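Long-range contacts in Glyoxalase/bleomycin resistance protein/dioxygenase (Albidiferax ferrireducens T118, PDB 4QB5), which belongs to the vicinal-oxygen-chelate superfamily and may act as a dioxygenase, its own substrate and reaction not being established: residues 102-113 / 130-139; 34-45 / 58-69. All coordinates share one frame; numbering follows the deposited sequence.

Contact 1: residues 102-113 / 130-139; sequences HAAGIANGGTTC and AYLRDPDGNK
Leu132 CD1 rests 3.8 Å from Gly105 CA, a helix position without a side chain, against which that methyl lies close; this bare patch lets helix 102-107 ride over strand 130-133 with axes 8.9 Å apart. The other methyl, CD2, is gripped from two directions: it lies over one face of the His102 ring, a CH-pi contact 4.1 Å from the centroid, and meets Ile106 CD1 at 3.6 Å. With CG beside its own backbone N (chi1 -66°), Leu132 turns both methyls back to the helix although its CB sets out away from it. Beyond the helix the chain returns through Gly109 and Gly110 and pairs with the strand edge: Thr111 N donates to Arg133 O at 2.9 Å, and Arg133 N to Thr111 O at 2.8 Å, an antiparallel hydrogen-bonded pair. A water bonded to Thr111 OG1 donates to Asp134 O at 2.7 Å and prolongs this link into the turn 134-137. There Asp134 OD1 accepts from Asp136 N, an Asx turn, and from Asn138 N on the opposite face of its carboxylate, while Tyr41 holds OD2. Cys113 SG packs on Tyr131 CB, 3.8 Å away. Helix 95-107 is thus joined to strand 127-133 by apolar contacts, whereas the Thr111-Arg133 pairing, between strands 111-120 and 127-133, is backbone to backbone.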
# COMPACT_ATOMS: atom_id res chain seq x y z
N HIS C 102 -5.74 -13.61 -10.54
CA HIS C 102 -7.15 -13.40 -10.48
C HIS C 102 -7.87 -14.72 -10.22
O HIS C 102 -8.72 -14.79 -9.33
CB HIS C 102 -7.67 -12.71 -11.76
CG HIS C 102 -9.12 -12.38 -11.69
ND1 HIS C 102 -9.59 -11.14 -11.30
CD2 HIS C 102 -10.21 -13.11 -11.98
CE1 HIS C 102 -10.91 -11.14 -11.32
NE2 HIS C 102 -11.31 -12.32 -11.74
N ALA C 103 -7.51 -15.77 -10.96
CA ALA C 103 -8.11 -17.07 -10.74
C ALA C 103 -7.85 -17.61 -9.33
O ALA C 103 -8.75 -18.17 -8.71
CB ALA C 103 -7.61 -18.09 -11.82
N ALA C 104 -6.63 -17.51 -8.84
CA ALA C 104 -6.34 -18.01 -7.54
C ALA C 104 -7.16 -17.24 -6.50
O ALA C 104 -7.71 -17.82 -5.55
CB ALA C 104 -4.87 -17.86 -7.25
N GLY C 105 -7.32 -15.94 -6.74
CA GLY C 105 -8.09 -15.12 -5.82
C GLY C 105 -9.52 -15.55 -5.70
O GLY C 105 -10.03 -15.72 -4.56
N ILE C 106 -10.14 -15.78 -6.86
CA ILE C 106 -11.52 -16.23 -6.91
C ILE C 106 -11.67 -17.65 -6.36
O ILE C 106 -12.73 -18.01 -5.89
CB ILE C 106 -12.10 -16.19 -8.32
CG1 ILE C 106 -12.06 -14.76 -8.89
CG2 ILE C 106 -13.52 -16.73 -8.30
CD1 ILE C 106 -12.75 -13.73 -8.06
N ALA C 107 -10.64 -18.46 -6.50
CA ALA C 107 -10.73 -19.84 -6.00
C ALA C 107 -10.59 -19.91 -4.48
O ALA C 107 -10.95 -20.93 -3.89
CB ALA C 107 -9.68 -20.72 -6.66
N ASN C 108 -10.08 -18.86 -3.85
CA ASN C 108 -9.71 -18.94 -2.45
C ASN C 108 -10.38 -17.89 -1.56
O ASN C 108 -9.82 -17.47 -0.59
CB ASN C 108 -8.19 -18.75 -2.33
CG ASN C 108 -7.45 -19.93 -2.79
OD1 ASN C 108 -7.10 -20.08 -3.98
ND2 ASN C 108 -7.31 -20.84 -1.91
N GLY C 109 -11.49 -17.37 -1.94
CA GLY C 109 -12.20 -16.52 -1.00
C GLY C 109 -12.32 -15.08 -1.38
O GLY C 109 -12.96 -14.34 -0.68
N GLY C 110 -11.70 -14.67 -2.47
CA GLY C 110 -11.78 -13.29 -2.89
C GLY C 110 -12.92 -13.09 -3.83
O GLY C 110 -13.55 -14.02 -4.23
N THR C 111 -13.21 -11.85 -4.17
CA THR C 111 -14.29 -11.57 -5.09
C THR C 111 -13.73 -10.65 -6.20
O THR C 111 -12.75 -9.92 -6.01
CB THR C 111 -15.43 -10.89 -4.38
OG1 THR C 111 -14.91 -9.75 -3.74
CG2 THR C 111 -16.06 -11.80 -3.30
N THR C 112 -14.28 -10.74 -7.39
CA THR C 112 -13.76 -9.93 -8.48
C THR C 112 -14.39 -8.57 -8.28
O THR C 112 -15.26 -8.41 -7.47
CB THR C 112 -14.12 -10.49 -9.86
OG1 THR C 112 -13.31 -9.80 -10.84
CG2 THR C 112 -15.61 -10.32 -10.12
N CYS C 113 -13.90 -7.57 -8.98
CA CYS C 113 -14.40 -6.23 -8.90
C CYS C 113 -15.12 -6.01 -10.23
O CYS C 113 -15.75 -6.91 -10.78
CB CYS C 113 -13.23 -5.26 -8.85
SG CYS C 113 -12.28 -5.16 -7.32
N ALA C 130 -5.61 -6.98 -13.33
CA ALA C 130 -6.65 -7.85 -12.80
C ALA C 130 -6.96 -7.43 -11.36
O ALA C 130 -6.05 -7.51 -10.50
CB ALA C 130 -6.16 -9.31 -12.83
N TYR C 131 -8.19 -7.02 -11.11
CA TYR C 131 -8.64 -6.53 -9.82
C TYR C 131 -9.40 -7.53 -8.99
O TYR C 131 -10.20 -8.25 -9.51
CB TYR C 131 -9.53 -5.29 -9.99
CG TYR C 131 -8.79 -3.97 -10.34
CD1 TYR C 131 -8.30 -3.12 -9.35
CD2 TYR C 131 -8.62 -3.59 -11.65
CE1 TYR C 131 -7.67 -1.92 -9.65
CE2 TYR C 131 -7.97 -2.40 -11.99
CZ TYR C 131 -7.49 -1.57 -10.99
OH TYR C 131 -6.89 -0.38 -11.36
N LEU C 132 -9.20 -7.49 -7.68
CA LEU C 132 -9.94 -8.33 -6.71
C LEU C 132 -10.18 -7.57 -5.42
O LEU C 132 -9.50 -6.59 -5.14
CB LEU C 132 -9.10 -9.54 -6.23
CG LEU C 132 -8.75 -10.60 -7.23
CD1 LEU C 132 -7.61 -11.44 -6.66
CD2 LEU C 132 -9.99 -11.46 -7.56
N ARG C 133 -11.10 -8.08 -4.62
CA ARG C 133 -11.13 -7.78 -3.18
C ARG C 133 -10.73 -9.05 -2.48
O ARG C 133 -11.28 -10.13 -2.82
CB ARG C 133 -12.55 -7.35 -2.71
CG ARG C 133 -12.92 -6.01 -3.33
CD ARG C 133 -14.17 -5.38 -2.77
NE ARG C 133 -13.98 -3.92 -2.72
CZ ARG C 133 -14.20 -3.07 -3.71
NH1 ARG C 133 -14.67 -3.48 -4.92
NH2 ARG C 133 -14.01 -1.78 -3.46
N ASP C 134 -9.89 -8.91 -1.48
CA ASP C 134 -9.54 -10.01 -0.61
C ASP C 134 -10.76 -10.33 0.32
O ASP C 134 -11.81 -9.69 0.24
CB ASP C 134 -8.17 -9.76 0.08
CG ASP C 134 -8.24 -8.86 1.32
OD1 ASP C 134 -9.34 -8.40 1.73
OD2 ASP C 134 -7.13 -8.60 1.91
N PRO C 135 -10.63 -11.36 1.13
CA PRO C 135 -11.74 -11.79 1.98
C PRO C 135 -12.19 -10.72 2.92
O PRO C 135 -13.32 -10.77 3.32
CB PRO C 135 -11.15 -12.98 2.77
CG PRO C 135 -10.12 -13.53 1.83
CD PRO C 135 -9.52 -12.32 1.14
N ASP C 136 -11.34 -9.73 3.24
CA ASP C 136 -11.72 -8.59 4.11
C ASP C 136 -12.21 -7.36 3.36
O ASP C 136 -12.53 -6.40 3.98
CB ASP C 136 -10.54 -8.22 4.99
CG ASP C 136 -10.23 -9.31 6.01
OD1 ASP C 136 -10.81 -9.29 7.13
OD2 ASP C 136 -9.47 -10.24 5.69
N GLY C 137 -12.31 -7.40 2.03
CA GLY C 137 -12.70 -6.22 1.28
C GLY C 137 -11.49 -5.35 0.90
O GLY C 137 -11.63 -4.32 0.22
N ASN C 138 -10.28 -5.70 1.28
CA ASN C 138 -9.13 -4.94 0.74
C ASN C 138 -9.06 -5.04 -0.80
O ASN C 138 -9.10 -6.13 -1.36
CB ASN C 138 -7.78 -5.37 1.32
CG ASN C 138 -7.72 -5.24 2.84
OD1 ASN C 138 -7.53 -6.23 3.56
ND2 ASN C 138 -7.88 -4.04 3.34
N LYS C 139 -8.92 -3.88 -1.48
CA LYS C 139 -8.92 -3.85 -2.92
C LYS C 139 -7.52 -3.99 -3.43
O LYS C 139 -6.65 -3.23 -3.02
CB LYS C 139 -9.55 -2.53 -3.44
CG LYS C 139 -9.75 -2.52 -4.94
CD LYS C 139 -10.53 -1.27 -5.36
CE LYS C 139 -10.96 -1.38 -6.79
NZ LYS C 139 -11.39 -0.04 -7.28
O HOH W 1 -14.20 -10.12 -1.04

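Contact 2: residues 34-45 / 58-69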
# COMPACT_ATOMS: atom_id res chain seq x y z
N LEU C 34 -6.69 -14.12 10.40
CA LEU C 34 -5.38 -14.31 9.87
C LEU C 34 -5.16 -15.60 9.05
O LEU C 34 -4.43 -15.58 8.05
CB LEU C 34 -4.36 -14.24 10.97
CG LEU C 34 -3.83 -12.91 11.40
CD1 LEU C 34 -3.06 -13.09 12.70
CD2 LEU C 34 -2.95 -12.24 10.38
N GLU C 35 -5.80 -16.70 9.46
CA GLU C 35 -5.56 -17.98 8.83
C GLU C 35 -6.30 -18.05 7.53
O GLU C 35 -5.77 -18.55 6.54
CB GLU C 35 -5.95 -19.15 9.80
CG GLU C 35 -5.05 -19.22 11.01
CD GLU C 35 -3.57 -19.36 10.67
OE1 GLU C 35 -3.18 -20.06 9.69
OE2 GLU C 35 -2.75 -18.76 11.38
N VAL C 36 -7.54 -17.57 7.51
CA VAL C 36 -8.27 -17.38 6.27
C VAL C 36 -7.47 -16.49 5.27
O VAL C 36 -7.34 -16.85 4.10
CB VAL C 36 -9.69 -16.83 6.50
CG1 VAL C 36 -10.32 -16.31 5.21
CG2 VAL C 36 -10.61 -17.94 7.09
N SER C 37 -6.90 -15.38 5.73
CA SER C 37 -6.17 -14.48 4.83
C SER C 37 -4.84 -15.07 4.38
O SER C 37 -4.43 -14.83 3.30
CB SER C 37 -5.96 -13.09 5.51
OG SER C 37 -7.24 -12.45 5.65
N LYS C 38 -4.14 -15.78 5.26
CA LYS C 38 -2.92 -16.49 4.93
C LYS C 38 -3.16 -17.47 3.76
O LYS C 38 -2.37 -17.56 2.82
CB LYS C 38 -2.38 -17.25 6.11
CG LYS C 38 -1.07 -17.94 5.77
CD LYS C 38 -0.61 -18.83 6.88
CE LYS C 38 0.81 -19.23 6.65
NZ LYS C 38 0.95 -20.14 5.51
N LYS C 39 -4.28 -18.16 3.81
CA LYS C 39 -4.55 -19.15 2.79
C LYS C 39 -4.86 -18.46 1.46
O LYS C 39 -4.38 -18.88 0.40
CB LYS C 39 -5.67 -20.05 3.26
CG LYS C 39 -6.05 -21.08 2.22
CD LYS C 39 -7.08 -22.07 2.80
CE LYS C 39 -8.14 -22.37 1.75
NZ LYS C 39 -8.76 -21.09 1.28
N PHE C 40 -5.65 -17.39 1.50
CA PHE C 40 -5.83 -16.54 0.29
C PHE C 40 -4.52 -16.01 -0.30
O PHE C 40 -4.25 -16.23 -1.50
CB PHE C 40 -6.82 -15.41 0.64
CG PHE C 40 -7.03 -14.44 -0.45
CD1 PHE C 40 -7.97 -14.68 -1.43
CD2 PHE C 40 -6.33 -13.28 -0.51
CE1 PHE C 40 -8.19 -13.75 -2.43
CE2 PHE C 40 -6.54 -12.35 -1.50
CZ PHE C 40 -7.47 -12.58 -2.48
N TYR C 41 -3.69 -15.34 0.52
CA TYR C 41 -2.45 -14.69 0.01
C TYR C 41 -1.37 -15.70 -0.42
O TYR C 41 -0.66 -15.46 -1.38
CB TYR C 41 -1.91 -13.57 0.94
CG TYR C 41 -2.73 -12.33 0.84
CD1 TYR C 41 -2.57 -11.48 -0.26
CD2 TYR C 41 -3.67 -11.96 1.83
CE1 TYR C 41 -3.34 -10.36 -0.40
CE2 TYR C 41 -4.40 -10.77 1.71
CZ TYR C 41 -4.25 -10.00 0.60
OH TYR C 41 -5.01 -8.84 0.43
N ASP C 42 -1.26 -16.82 0.30
CA ASP C 42 -0.41 -17.94 -0.12
C ASP C 42 -0.74 -18.34 -1.55
O ASP C 42 0.16 -18.40 -2.44
CB ASP C 42 -0.56 -19.16 0.84
CG ASP C 42 0.19 -18.99 2.15
OD1 ASP C 42 0.82 -17.90 2.43
OD2 ASP C 42 0.16 -19.96 2.97
N ALA C 43 -2.02 -18.54 -1.79
CA ALA C 43 -2.50 -18.96 -3.10
C ALA C 43 -2.29 -17.87 -4.14
O ALA C 43 -1.81 -18.11 -5.28
CB ALA C 43 -4.01 -19.37 -3.07
N LEU C 44 -2.64 -16.65 -3.74
CA LEU C 44 -2.62 -15.52 -4.64
C LEU C 44 -1.20 -15.12 -5.03
O LEU C 44 -0.86 -15.04 -6.20
CB LEU C 44 -3.26 -14.33 -3.96
CG LEU C 44 -3.41 -13.10 -4.81
CD1 LEU C 44 -4.62 -13.26 -5.71
CD2 LEU C 44 -3.50 -11.84 -3.96
N LEU C 45 -0.39 -14.83 -4.04
CA LEU C 45 0.93 -14.35 -4.30
C LEU C 45 1.86 -15.47 -4.76
O LEU C 45 2.87 -15.17 -5.40
CB LEU C 45 1.49 -13.60 -3.11
CG LEU C 45 0.62 -12.41 -2.60
CD1 LEU C 45 1.22 -11.79 -1.39
CD2 LEU C 45 0.51 -11.41 -3.74
N SER C 58 1.01 -11.21 15.59
CA SER C 58 -0.27 -11.41 14.88
C SER C 58 -0.25 -10.92 13.42
O SER C 58 -1.17 -10.18 12.99
CB SER C 58 -1.45 -10.80 15.64
OG SER C 58 -1.46 -11.32 16.96
N ARG C 59 0.79 -11.36 12.69
CA ARG C 59 1.00 -11.03 11.28
C ARG C 59 1.58 -12.19 10.51
O ARG C 59 2.34 -13.03 11.06
CB ARG C 59 2.04 -9.94 11.13
CG ARG C 59 1.70 -8.63 11.78
CD ARG C 59 2.42 -8.35 13.08
NE ARG C 59 3.88 -8.50 13.10
CZ ARG C 59 4.78 -7.52 13.16
NH1 ARG C 59 4.46 -6.23 13.06
NH2 ARG C 59 6.06 -7.84 13.29
N TYR C 60 1.33 -12.19 9.21
CA TYR C 60 2.10 -12.96 8.29
C TYR C 60 2.74 -12.05 7.27
O TYR C 60 2.05 -11.16 6.69
CB TYR C 60 1.22 -13.99 7.58
CG TYR C 60 0.86 -15.21 8.42
CD1 TYR C 60 1.73 -16.29 8.55
CD2 TYR C 60 -0.37 -15.29 9.04
CE1 TYR C 60 1.38 -17.40 9.32
CE2 TYR C 60 -0.72 -16.37 9.82
CZ TYR C 60 0.16 -17.43 9.95
OH TYR C 60 -0.28 -18.48 10.71
N PHE C 61 4.01 -12.33 6.98
CA PHE C 61 4.84 -11.54 6.07
C PHE C 61 5.20 -12.33 4.84
O PHE C 61 5.48 -13.56 4.92
CB PHE C 61 6.14 -11.11 6.75
CG PHE C 61 5.94 -10.00 7.73
CD1 PHE C 61 5.76 -8.71 7.27
CD2 PHE C 61 5.92 -10.24 9.08
CE1 PHE C 61 5.58 -7.67 8.16
CE2 PHE C 61 5.71 -9.19 9.98
CZ PHE C 61 5.55 -7.92 9.53
N TYR C 62 5.19 -11.62 3.72
CA TYR C 62 5.47 -12.16 2.39
C TYR C 62 6.61 -11.31 1.83
O TYR C 62 6.42 -10.17 1.35
CB TYR C 62 4.22 -12.00 1.49
CG TYR C 62 3.08 -12.86 1.93
CD1 TYR C 62 2.26 -12.48 2.97
CD2 TYR C 62 2.83 -14.10 1.32
CE1 TYR C 62 1.21 -13.27 3.38
CE2 TYR C 62 1.82 -14.90 1.75
CZ TYR C 62 1.02 -14.51 2.79
OH TYR C 62 -0.00 -15.35 3.14
N ARG C 63 7.81 -11.83 1.97
CA ARG C 63 9.01 -11.07 1.69
C ARG C 63 9.52 -11.40 0.30
O ARG C 63 9.38 -12.52 -0.18
CB ARG C 63 10.06 -11.38 2.75
CG ARG C 63 9.62 -11.02 4.17
CD ARG C 63 10.76 -11.09 5.21
NE ARG C 63 10.35 -10.70 6.58
CZ ARG C 63 9.83 -11.51 7.50
NH1 ARG C 63 9.63 -12.81 7.26
NH2 ARG C 63 9.49 -11.03 8.70
N SER C 64 10.09 -10.41 -0.36
CA SER C 64 10.89 -10.62 -1.58
C SER C 64 12.15 -9.78 -1.47
O SER C 64 12.32 -9.05 -0.51
CB SER C 64 10.15 -10.18 -2.87
OG SER C 64 10.06 -8.75 -2.95
N PRO C 65 13.03 -9.89 -2.47
CA PRO C 65 14.18 -9.01 -2.46
C PRO C 65 13.87 -7.53 -2.65
O PRO C 65 14.71 -6.70 -2.32
CB PRO C 65 15.03 -9.56 -3.61
CG PRO C 65 14.72 -11.02 -3.61
CD PRO C 65 13.25 -11.09 -3.30
N ALA C 66 12.71 -7.15 -3.16
CA ALA C 66 12.41 -5.70 -3.19
C ALA C 66 10.98 -5.36 -2.76
O ALA C 66 10.13 -5.06 -3.60
CB ALA C 66 12.79 -5.06 -4.53
N GLY C 67 10.79 -5.32 -1.42
CA GLY C 67 9.48 -5.17 -0.79
C GLY C 67 8.95 -6.37 0.00
O GLY C 67 9.22 -7.56 -0.26
N THR C 68 8.21 -6.00 1.04
CA THR C 68 7.52 -6.93 1.91
C THR C 68 6.06 -6.55 1.97
O THR C 68 5.70 -5.36 2.09
CB THR C 68 8.19 -6.88 3.27
OG1 THR C 68 9.54 -7.28 3.08
CG2 THR C 68 7.53 -7.80 4.24
N PHE C 69 5.21 -7.55 1.88
CA PHE C 69 3.78 -7.39 2.11
C PHE C 69 3.42 -8.08 3.37
O PHE C 69 3.91 -9.20 3.63
CB PHE C 69 2.96 -8.00 0.96
CG PHE C 69 1.50 -8.04 1.23
CD1 PHE C 69 0.73 -6.88 1.26
CD2 PHE C 69 0.85 -9.27 1.35
CE1 PHE C 69 -0.63 -6.92 1.52
CE2 PHE C 69 -0.53 -9.31 1.62
CZ PHE C 69 -1.27 -8.14 1.63
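Tyr60 and Tyr62 reach from strand 59-64 to helix 34-45 and each gives its hydroxyl proton to a carboxylate. Tyr60 OH bonds Glu35 OE2 at 2.6 Å on the syn lone pair, carboxylate and ring planes 81° apart; Glu35 starts away from the strand and bends at chi2 (-57°) to bring OE2 to the ring edge. Over one face of the same ring lies Lys38, its CD 3.6 Å from the centroid in a CH-pi contact. Tyr62 OH donates to Asp42 OD1 at 2.8 Å from above the carboxylate plane, and Leu45 CD1 covers a face of this ring. Deeper in, Phe69 turns its edge to the face of Tyr41, centroids 4.8 Å apart and planes at 53°, while Phe40 CD2 sits over the opposite face. Leu45 CD1 also touches Phe69 CD2, at 3.7 Å, so one methyl spans two strands. At the far end Leu34 CD1 meets Ser58 O at 3.5 Å.

A second shell fixes these groups. Lys38 NZ forms a salt bridge with Asp42 OD2 at 2.7 Å, so a single lysine lies across the face of Tyr60 and steadies the acceptor of Tyr62; Gly53 N also donates to OD1. Phe90 packs edge-to-face with Phe69. Helix 34-46 and strands 59-64 and 67-72 therefore meet through an aromatic interior edged by charge, where Lys38 and Tyr62 probably favour the ionised form of Asp42, and Tyr60 that of Glu35.

Both contacts set a helix on a mixed four-stranded sheet of strand order 1-4-3-2, a topology found in this superfamily, but contact 1 also includes the strand pairing of a hairpin. They hold different elements, with centres about 14 Å apart, and both are partly buried. In contact 1 aliphatic packing lies inside, with backbone pairing, turn and water toward solvent; contact 2 instead places aromatic rings inside, with the Glu35-Tyr60 bond at its exposed edge and the Tyr62-Asp42 bond reaching inward. The two meet where Asp134 OD2 lies 2.6 Å from Tyr41 OH, and Gly105 O packs on Phe40 CE1, so helix 34-46 also touches the turn and helix end of contact 1.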